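Local coordinates for periplasmic cell division protein (SufI) (PDB 6SYY) that probably oxidises substrates by means of bound copper ions, as a multicopper oxidase of the laccase type from a hyperthermophile, at residues K288-I301 / R471-V483. Sequence-based numbering, arbitrary orientation.
Sequences KEVNEILVAPGERI and RATDLGWKDTVIV
Glu-299 sets CG anti to its carbonyl carbon (chi1 -74°) and runs on extended, which carries its carboxylate to Lys-478. The lysine chain bends at chi2 and chi3 to meet it. Lys-478 NZ forms a salt bridge with Glu-299 OE2 at 2.9 Å, from above the carboxylate plane. The same NZ bonds the carbonyl of Thr-473 and makes a second salt bridge with Glu-280. Ala-296 N donates to the anti lone pair of Glu-299 OE1 at 2.7 Å, fixing the acid across its own type II turn. Water 1 joins Glu-299 OE2 to Leu-294 O and Thr-473 OG1. With an alanine here, the Lys-478 amine would probably lose this carboxylate and Ala-296 N its acceptor. Ile-482 CD1 lies 3.7 Å from Leu-294 CG, and Ile-482 CG1 packs on Ala-296 CB. Thr-473 CG2 meets Ile-301 CD1 at 3.6 Å. Arg-300 NH1 makes a bent salt-bridge hydrogen bond to the syn lone pair of Asp-479 OD2 at 3.2 Å, with the guanidinium and carboxylate planes 31° apart. Arg-300 NE is held by the carbonyl of Thr-155. Asp-479 OD1 also bonds His-120, and the Asp-479 carbonyl bonds His-454. Both histidines bind copper, so this buried seam between two cupredoxin-like domains adjoins the trinuclear copper site of a multicopper oxidase.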
ATOM      1  N   LYS A 288      -6.622  17.738  -5.390  1.00 26.63           N
ATOM      2  CA  LYS A 288      -8.021  17.411  -5.655  1.00 35.37           C
ATOM      3  C   LYS A 288      -8.787  17.514  -4.344  1.00 29.78           C
ATOM      4  O   LYS A 288      -8.595  16.689  -3.443  1.00 26.19           O
ATOM      5  CB  LYS A 288      -8.160  16.011  -6.256  1.00 21.68           C
ATOM      6  CG  LYS A 288      -7.196  15.711  -7.393  1.00 28.37           C
ATOM      7  CD  LYS A 288      -7.404  16.627  -8.589  1.00 28.75           C
ATOM      8  CE  LYS A 288      -6.354  16.368  -9.663  1.00 31.03           C
ATOM      9  NZ  LYS A 288      -6.613  17.139 -10.916  1.00 44.40           N
ATOM     10  N   GLU A 289      -9.651  18.522  -4.235  1.00 38.73           N
ATOM     11  CA  GLU A 289     -10.414  18.734  -3.012  1.00 38.00           C
ATOM     12  C   GLU A 289     -11.540  17.710  -2.910  1.00 32.42           C
ATOM     13  O   GLU A 289     -12.306  17.515  -3.859  1.00 34.17           O
ATOM     14  CB  GLU A 289     -10.983  20.153  -2.965  1.00 33.83           C
ATOM     15  CG  GLU A 289     -11.753  20.445  -1.687  1.00 31.18           C
ATOM     16  CD  GLU A 289     -12.189  21.892  -1.564  1.00 56.07           C
ATOM     17  OE1 GLU A 289     -11.657  22.755  -2.295  1.00 48.14           O
ATOM     18  OE2 GLU A 289     -13.070  22.165  -0.725  1.00 41.53           O
ATOM     19  N   VAL A 290     -11.624  17.044  -1.760  1.00 30.39           N
ATOM     20  CA  VAL A 290     -12.630  16.022  -1.504  1.00 26.18           C
ATOM     21  C   VAL A 290     -13.120  16.191  -0.074  1.00 36.42           C
ATOM     22  O   VAL A 290     -12.597  16.998   0.696  1.00 27.06           O
ATOM     23  CB  VAL A 290     -12.086  14.593  -1.702  1.00 26.21           C
ATOM     24  CG1 VAL A 290     -11.605  14.389  -3.128  1.00 24.96           C
ATOM     25  CG2 VAL A 290     -10.972  14.305  -0.698  1.00 27.59           C
ATOM     26  N   ASN A 291     -14.144  15.412   0.276  1.00 22.95           N
ATOM     27  CA  ASN A 291     -14.565  15.276   1.664  1.00 25.37           C
ATOM     28  C   ASN A 291     -14.590  13.819   2.110  1.00 22.19           C
ATOM     29  O   ASN A 291     -15.057  13.528   3.218  1.00 36.82           O
ATOM     30  CB  ASN A 291     -15.929  15.945   1.892  1.00 24.30           C
ATOM     31  CG  ASN A 291     -16.995  15.469   0.921  1.00 43.92           C
ATOM     32  OD1 ASN A 291     -17.108  14.280   0.632  1.00 37.65           O
ATOM     33  ND2 ASN A 291     -17.788  16.407   0.415  1.00 48.81           N
ATOM     34  N   GLU A 292     -14.100  12.899   1.279  1.00 26.63           N
ATOM     35  CA  GLU A 292     -13.910  11.509   1.675  1.00 34.50           C
ATOM     36  C   GLU A 292     -12.991  10.830   0.670  1.00 25.35           C
ATOM     37  O   GLU A 292     -12.866  11.263  -0.479  1.00 35.55           O
ATOM     38  CB  GLU A 292     -15.238  10.747   1.773  1.00 31.50           C
ATOM     39  CG  GLU A 292     -16.000  10.643   0.472  1.00 41.33           C
ATOM     40  CD  GLU A 292     -17.077   9.582   0.521  1.00 47.16           C
ATOM     41  OE1 GLU A 292     -16.834   8.471   0.008  1.00 57.57           O
ATOM     42  OE2 GLU A 292     -18.159   9.853   1.083  1.00 57.54           O
ATOM     43  N   ILE A 293     -12.347   9.755   1.122  1.00 36.22           N
ATOM     44  CA  ILE A 293     -11.488   8.941   0.270  1.00 27.53           C
ATOM     45  C   ILE A 293     -11.715   7.471   0.594  1.00 27.35           C
ATOM     46  O   ILE A 293     -11.877   7.090   1.760  1.00 23.05           O
ATOM     47  CB  ILE A 293      -9.996   9.298   0.426  1.00 26.76           C
ATOM     48  CG1 ILE A 293      -9.574   9.244   1.897  1.00 23.85           C
ATOM     49  CG2 ILE A 293      -9.702  10.657  -0.185  1.00 25.35           C
ATOM     50  CD1 ILE A 293      -8.080   9.302   2.086  1.00 23.40           C
ATOM     51  N   LEU A 294     -11.730   6.650  -0.449  1.00 28.64           N
ATOM     52  CA  LEU A 294     -11.833   5.203  -0.333  1.00 24.18           C
ATOM     53  C   LEU A 294     -10.446   4.626  -0.567  1.00 24.69           C
ATOM     54  O   LEU A 294      -9.822   4.911  -1.595  1.00 36.13           O
ATOM     55  CB  LEU A 294     -12.832   4.654  -1.350  1.00 24.87           C
ATOM     56  CG  LEU A 294     -13.270   3.193  -1.280  1.00 29.75           C
ATOM     57  CD1 LEU A 294     -14.003   2.926   0.019  1.00 27.64           C
ATOM     58  CD2 LEU A 294     -14.161   2.874  -2.470  1.00 34.31           C
ATOM     59  N   VAL A 295      -9.956   3.837   0.383  1.00 20.91           N
ATOM     60  CA  VAL A 295      -8.606   3.292   0.310  1.00 35.44           C
ATOM     61  C   VAL A 295      -8.658   1.806   0.643  1.00 30.69           C
ATOM     62  O   VAL A 295      -9.081   1.418   1.739  1.00 20.92           O
ATOM     63  CB  VAL A 295      -7.631   4.045   1.232  1.00 39.21           C
ATOM     64  CG1 VAL A 295      -8.269   4.334   2.582  1.00 42.65           C
ATOM     65  CG2 VAL A 295      -6.325   3.276   1.378  1.00 36.95           C
ATOM     66  N   ALA A 296      -8.251   0.989  -0.295  1.00 23.59           N
ATOM     67  CA  ALA A 296      -8.231  -0.454  -0.161  1.00 34.73           C
ATOM     68  C   ALA A 296      -6.853  -0.926   0.277  1.00 23.29           C
ATOM     69  O   ALA A 296      -5.877  -0.170   0.220  1.00 26.37           O
ATOM     70  CB  ALA A 296      -8.611  -1.110  -1.493  1.00 21.91           C
ATOM     71  N   PRO A 297      -6.739  -2.165   0.751  1.00 21.81           N
ATOM     72  CA  PRO A 297      -5.413  -2.723   1.041  1.00 22.04           C
ATOM     73  C   PRO A 297      -4.487  -2.613  -0.160  1.00 32.82           C
ATOM     74  O   PRO A 297      -4.856  -2.949  -1.286  1.00 25.84           O
ATOM     75  CB  PRO A 297      -5.721  -4.183   1.382  1.00 34.93           C
ATOM     76  CG  PRO A 297      -7.096  -4.151   1.924  1.00 23.43           C
ATOM     77  CD  PRO A 297      -7.823  -3.051   1.210  1.00 22.84           C
ATOM     78  N   GLY A 298      -3.268  -2.135   0.085  1.00 24.79           N
ATOM     79  CA  GLY A 298      -2.306  -1.905  -0.968  1.00 35.19           C
ATOM     80  C   GLY A 298      -2.338  -0.512  -1.563  1.00 34.25           C
ATOM     81  O   GLY A 298      -1.357  -0.097  -2.190  1.00 33.27           O
ATOM     82  N   GLU A 299      -3.435   0.218  -1.396  1.00 32.85           N
ATOM     83  CA  GLU A 299      -3.480   1.604  -1.833  1.00 28.19           C
ATOM     84  C   GLU A 299      -2.765   2.503  -0.830  1.00 20.98           C
ATOM     85  O   GLU A 299      -2.666   2.194   0.363  1.00 22.97           O
ATOM     86  CB  GLU A 299      -4.924   2.074  -2.008  1.00 29.25           C
ATOM     87  CG  GLU A 299      -5.622   1.527  -3.247  1.00 27.59           C
ATOM     88  CD  GLU A 299      -6.953   2.214  -3.516  1.00 63.83           C
ATOM     89  OE1 GLU A 299      -7.794   2.277  -2.593  1.00 23.67           O
ATOM     90  OE2 GLU A 299      -7.154   2.703  -4.649  1.00 38.34           O
ATOM     91  N   ARG A 300      -2.249   3.621  -1.335  1.00 19.70           N
ATOM     92  CA  ARG A 300      -1.699   4.681  -0.503  1.00 33.57           C
ATOM     93  C   ARG A 300      -2.222   6.007  -1.031  1.00 30.35           C
ATOM     94  O   ARG A 300      -2.107   6.288  -2.227  1.00 38.82           O
ATOM     95  CB  ARG A 300      -0.162   4.669  -0.495  1.00 35.68           C
ATOM     96  CG  ARG A 300       0.467   3.489   0.248  1.00 23.30           C
ATOM     97  CD  ARG A 300       0.839   2.376  -0.706  1.00 21.45           C
ATOM     98  NE  ARG A 300       1.821   2.827  -1.688  1.00 25.95           N
ATOM     99  CZ  ARG A 300       2.131   2.159  -2.794  1.00 31.16           C
ATOM    100  NH1 ARG A 300       1.524   1.009  -3.064  1.00 25.50           N
ATOM    101  NH2 ARG A 300       3.039   2.644  -3.634  1.00 25.48           N
ATOM    102  N   ILE A 301      -2.810   6.808  -0.146  1.00 23.24           N
ATOM    103  CA  ILE A 301      -3.366   8.109  -0.501  1.00 19.10           C
ATOM    104  C   ILE A 301      -2.652   9.163   0.336  1.00 33.12           C
ATOM    105  O   ILE A 301      -2.677   9.104   1.571  1.00 28.67           O
ATOM    106  CB  ILE A 301      -4.887   8.163  -0.269  1.00 23.05           C
ATOM    107  CG1 ILE A 301      -5.572   6.936  -0.873  1.00 29.51           C
ATOM    108  CG2 ILE A 301      -5.477   9.442  -0.859  1.00 17.97           C
ATOM    109  CD1 ILE A 301      -5.445   6.837  -2.385  1.00 28.63           C
ATOM    110  N   ARG A 471     -12.871   8.341  -9.186  1.00 39.27           N
ATOM    111  CA  ARG A 471     -12.754   9.062  -7.931  1.00 42.15           C
ATOM    112  C   ARG A 471     -11.364   9.677  -7.837  1.00 29.10           C
ATOM    113  O   ARG A 471     -10.442   9.282  -8.556  1.00 23.95           O
ATOM    114  CB  ARG A 471     -13.028   8.126  -6.753  1.00 25.87           C
ATOM    115  CG  ARG A 471     -14.303   7.319  -6.958  1.00 37.28           C
ATOM    116  CD  ARG A 471     -14.620   6.408  -5.790  1.00 56.78           C
ATOM    117  NE  ARG A 471     -13.955   5.112  -5.882  1.00 36.21           N
ATOM    118  CZ  ARG A 471     -14.455   4.051  -6.510  1.00 39.24           C
ATOM    119  NH1 ARG A 471     -15.627   4.120  -7.122  1.00 38.68           N
ATOM    120  NH2 ARG A 471     -13.778   2.912  -6.525  1.00 35.40           N
ATOM    121  N   ALA A 472     -11.234  10.682  -6.963  1.00 28.05           N
ATOM    122  CA  ALA A 472      -9.959  11.384  -6.835  1.00 24.98           C
ATOM    123  C   ALA A 472      -8.827  10.408  -6.565  1.00 23.86           C
ATOM    124  O   ALA A 472      -7.717  10.564  -7.087  1.00 27.48           O
ATOM    125  CB  ALA A 472     -10.037  12.425  -5.721  1.00 25.79           C
ATOM    126  N   THR A 473      -9.101   9.376  -5.769  1.00 27.00           N
ATOM    127  CA  THR A 473      -8.110   8.352  -5.473  1.00 23.36           C
ATOM    128  C   THR A 473      -7.828   7.437  -6.658  1.00 37.93           C
ATOM    129  O   THR A 473      -6.900   6.628  -6.579  1.00 28.17           O
ATOM    130  CB  THR A 473      -8.569   7.524  -4.273  1.00 50.55           C
ATOM    131  OG1 THR A 473      -9.867   6.973  -4.536  1.00 31.06           O
ATOM    132  CG2 THR A 473      -8.637   8.398  -3.030  1.00 23.07           C
ATOM    133  N   ASP A 474      -8.598   7.536  -7.743  1.00 30.53           N
ATOM    134  CA  ASP A 474      -8.335   6.765  -8.955  1.00 30.03           C
ATOM    135  C   ASP A 474      -7.376   7.461  -9.910  1.00 36.82           C
ATOM    136  O   ASP A 474      -6.984   6.860 -10.915  1.00 31.95           O
ATOM    137  CB  ASP A 474      -9.639   6.476  -9.713  1.00 32.99           C
ATOM    138  CG  ASP A 474     -10.492   5.421  -9.042  1.00 31.48           C
ATOM    139  OD1 ASP A 474      -9.922   4.492  -8.433  1.00 26.62           O
ATOM    140  OD2 ASP A 474     -11.736   5.515  -9.142  1.00 35.82           O
ATOM    141  N   LEU A 475      -6.998   8.703  -9.630  1.00 28.14           N
ATOM    142  CA  LEU A 475      -6.224   9.499 -10.565  1.00 33.09           C
ATOM    143  C   LEU A 475      -4.732   9.207 -10.427  1.00 29.93           C
ATOM    144  O   LEU A 475      -4.290   8.461  -9.550  1.00 31.71           O
ATOM    145  CB  LEU A 475      -6.500  10.987 -10.347  1.00 26.31           C
ATOM    146  CG  LEU A 475      -7.975  11.381 -10.432  1.00 30.68           C
ATOM    147  CD1 LEU A 475      -8.168  12.847 -10.094  1.00 27.06           C
ATOM    148  CD2 LEU A 475      -8.532  11.074 -11.816  1.00 24.80           C
ATOM    149  N   GLY A 476      -3.952   9.810 -11.317  1.00 24.01           N
ATOM    150  CA  GLY A 476      -2.513   9.694 -11.240  1.00 22.33           C
ATOM    151  C   GLY A 476      -1.999   8.309 -11.596  1.00 28.44           C
ATOM    152  O   GLY A 476      -2.676   7.492 -12.226  1.00 29.94           O
ATOM    153  N   TRP A 477      -0.757   8.062 -11.184  1.00 31.51           N
ATOM    154  CA  TRP A 477      -0.091   6.781 -11.395  1.00 24.96           C
ATOM    155  C   TRP A 477      -0.465   5.853 -10.245  1.00 36.32           C
ATOM    156  O   TRP A 477      -0.094   6.102  -9.095  1.00 25.91           O
ATOM    157  CB  TRP A 477       1.423   6.962 -11.475  1.00 23.60           C
ATOM    158  CG  TRP A 477       1.917   7.654 -12.723  1.00 29.97           C
ATOM    159  CD1 TRP A 477       2.395   8.931 -12.821  1.00 24.19           C
ATOM    160  CD2 TRP A 477       1.995   7.094 -14.043  1.00 28.33           C
ATOM    161  NE1 TRP A 477       2.760   9.202 -14.120  1.00 31.96           N
ATOM    162  CE2 TRP A 477       2.524   8.092 -14.888  1.00 66.19           C
ATOM    163  CE3 TRP A 477       1.670   5.848 -14.590  1.00 30.65           C
ATOM    164  CZ2 TRP A 477       2.732   7.880 -16.254  1.00 33.46           C
ATOM    165  CZ3 TRP A 477       1.876   5.642 -15.949  1.00 30.88           C
ATOM    166  CH2 TRP A 477       2.401   6.652 -16.762  1.00 29.66           C
ATOM    167  N   LYS A 478      -1.204   4.792 -10.550  1.00 27.45           N
ATOM    168  CA  LYS A 478      -1.663   3.842  -9.550  1.00 31.50           C
ATOM    169  C   LYS A 478      -0.915   2.524  -9.700  1.00 29.48           C
ATOM    170  O   LYS A 478      -0.334   2.241 -10.750  1.00 35.13           O
ATOM    171  CB  LYS A 478      -3.171   3.605  -9.691  1.00 19.49           C
ATOM    172  CG  LYS A 478      -4.012   4.864  -9.575  1.00 43.47           C
ATOM    173  CD  LYS A 478      -4.236   5.238  -8.122  1.00 33.73           C
ATOM    174  CE  LYS A 478      -5.133   4.221  -7.440  1.00 28.78           C
ATOM    175  NZ  LYS A 478      -5.193   4.443  -5.971  1.00 26.50           N
ATOM    176  N   ASP A 479      -0.923   1.713  -8.633  1.00 22.78           N
ATOM    177  CA  ASP A 479      -0.544   0.310  -8.757  1.00 47.70           C
ATOM    178  C   ASP A 479      -1.554  -0.649  -8.134  1.00 23.61           C
ATOM    179  O   ASP A 479      -1.368  -1.866  -8.243  1.00 31.01           O
ATOM    180  CB  ASP A 479       0.863   0.046  -8.178  1.00 27.10           C
ATOM    181  CG  ASP A 479       0.960   0.299  -6.685  1.00 25.22           C
ATOM    182  OD1 ASP A 479       0.122  -0.211  -5.910  1.00 35.58           O
ATOM    183  OD2 ASP A 479       1.921   0.985  -6.280  1.00 58.03           O
ATOM    184  N   THR A 480      -2.619  -0.143  -7.510  1.00 24.59           N
ATOM    185  CA  THR A 480      -3.688  -0.970  -6.954  1.00 24.27           C
ATOM    186  C   THR A 480      -5.021  -0.284  -7.222  1.00 26.29           C
ATOM    187  O   THR A 480      -5.242   0.835  -6.748  1.00 29.56           O
ATOM    188  CB  THR A 480      -3.497  -1.182  -5.446  1.00 28.63           C
ATOM    189  OG1 THR A 480      -2.186  -1.704  -5.186  1.00 33.58           O
ATOM    190  CG2 THR A 480      -4.545  -2.145  -4.909  1.00 31.60           C
ATOM    191  N   VAL A 481      -5.918  -0.941  -7.961  1.00 24.42           N
ATOM    192  CA  VAL A 481      -7.204  -0.352  -8.326  1.00 19.16           C
ATOM    193  C   VAL A 481      -8.331  -1.174  -7.711  1.00 33.97           C
ATOM    194  O   VAL A 481      -8.332  -2.407  -7.796  1.00 32.47           O
ATOM    195  CB  VAL A 481      -7.376  -0.229  -9.854  1.00 25.35           C
ATOM    196  CG1 VAL A 481      -7.253  -1.584 -10.539  1.00 26.02           C
ATOM    197  CG2 VAL A 481      -8.716   0.439 -10.190  1.00 20.06           C
ATOM    198  N   ILE A 482      -9.282  -0.483  -7.081  1.00 23.66           N
ATOM    199  CA  ILE A 482     -10.458  -1.137  -6.521  1.00 30.98           C
ATOM    200  C   ILE A 482     -11.373  -1.569  -7.655  1.00 33.29           C
ATOM    201  O   ILE A 482     -11.696  -0.775  -8.548  1.00 27.17           O
ATOM    202  CB  ILE A 482     -11.198  -0.191  -5.562  1.00 37.30           C
ATOM    203  CG1 ILE A 482     -10.323   0.172  -4.362  1.00 30.04           C
ATOM    204  CG2 ILE A 482     -12.516  -0.806  -5.111  1.00 25.19           C
ATOM    205  CD1 ILE A 482     -10.967   1.172  -3.432  1.00 21.45           C
ATOM    206  N   VAL A 483     -11.805  -2.825  -7.621  1.00 29.00           N
ATOM    207  CA  VAL A 483     -12.753  -3.357  -8.594  1.00 24.27           C
ATOM    208  C   VAL A 483     -13.942  -3.890  -7.809  1.00 48.78           C
ATOM    209  O   VAL A 483     -13.864  -4.968  -7.209  1.00 26.89           O
ATOM    210  CB  VAL A 483     -12.132  -4.443  -9.478  1.00 26.45           C
ATOM    211  CG1 VAL A 483     -13.131  -4.896 -10.537  1.00 27.75           C
ATOM    212  CG2 VAL A 483     -10.851  -3.926 -10.124  1.00 20.71           C
TER
HETATM  213  O   HOH W   1      -9.487   4.219  -4.075  1.00 24.36           O
HETATM  214  O   HOH W   2     -11.957   7.969  -3.167  1.00 35.79           O
HETATM  215  O   HOH W   3      -9.018   2.323  -6.692  1.00 21.19           O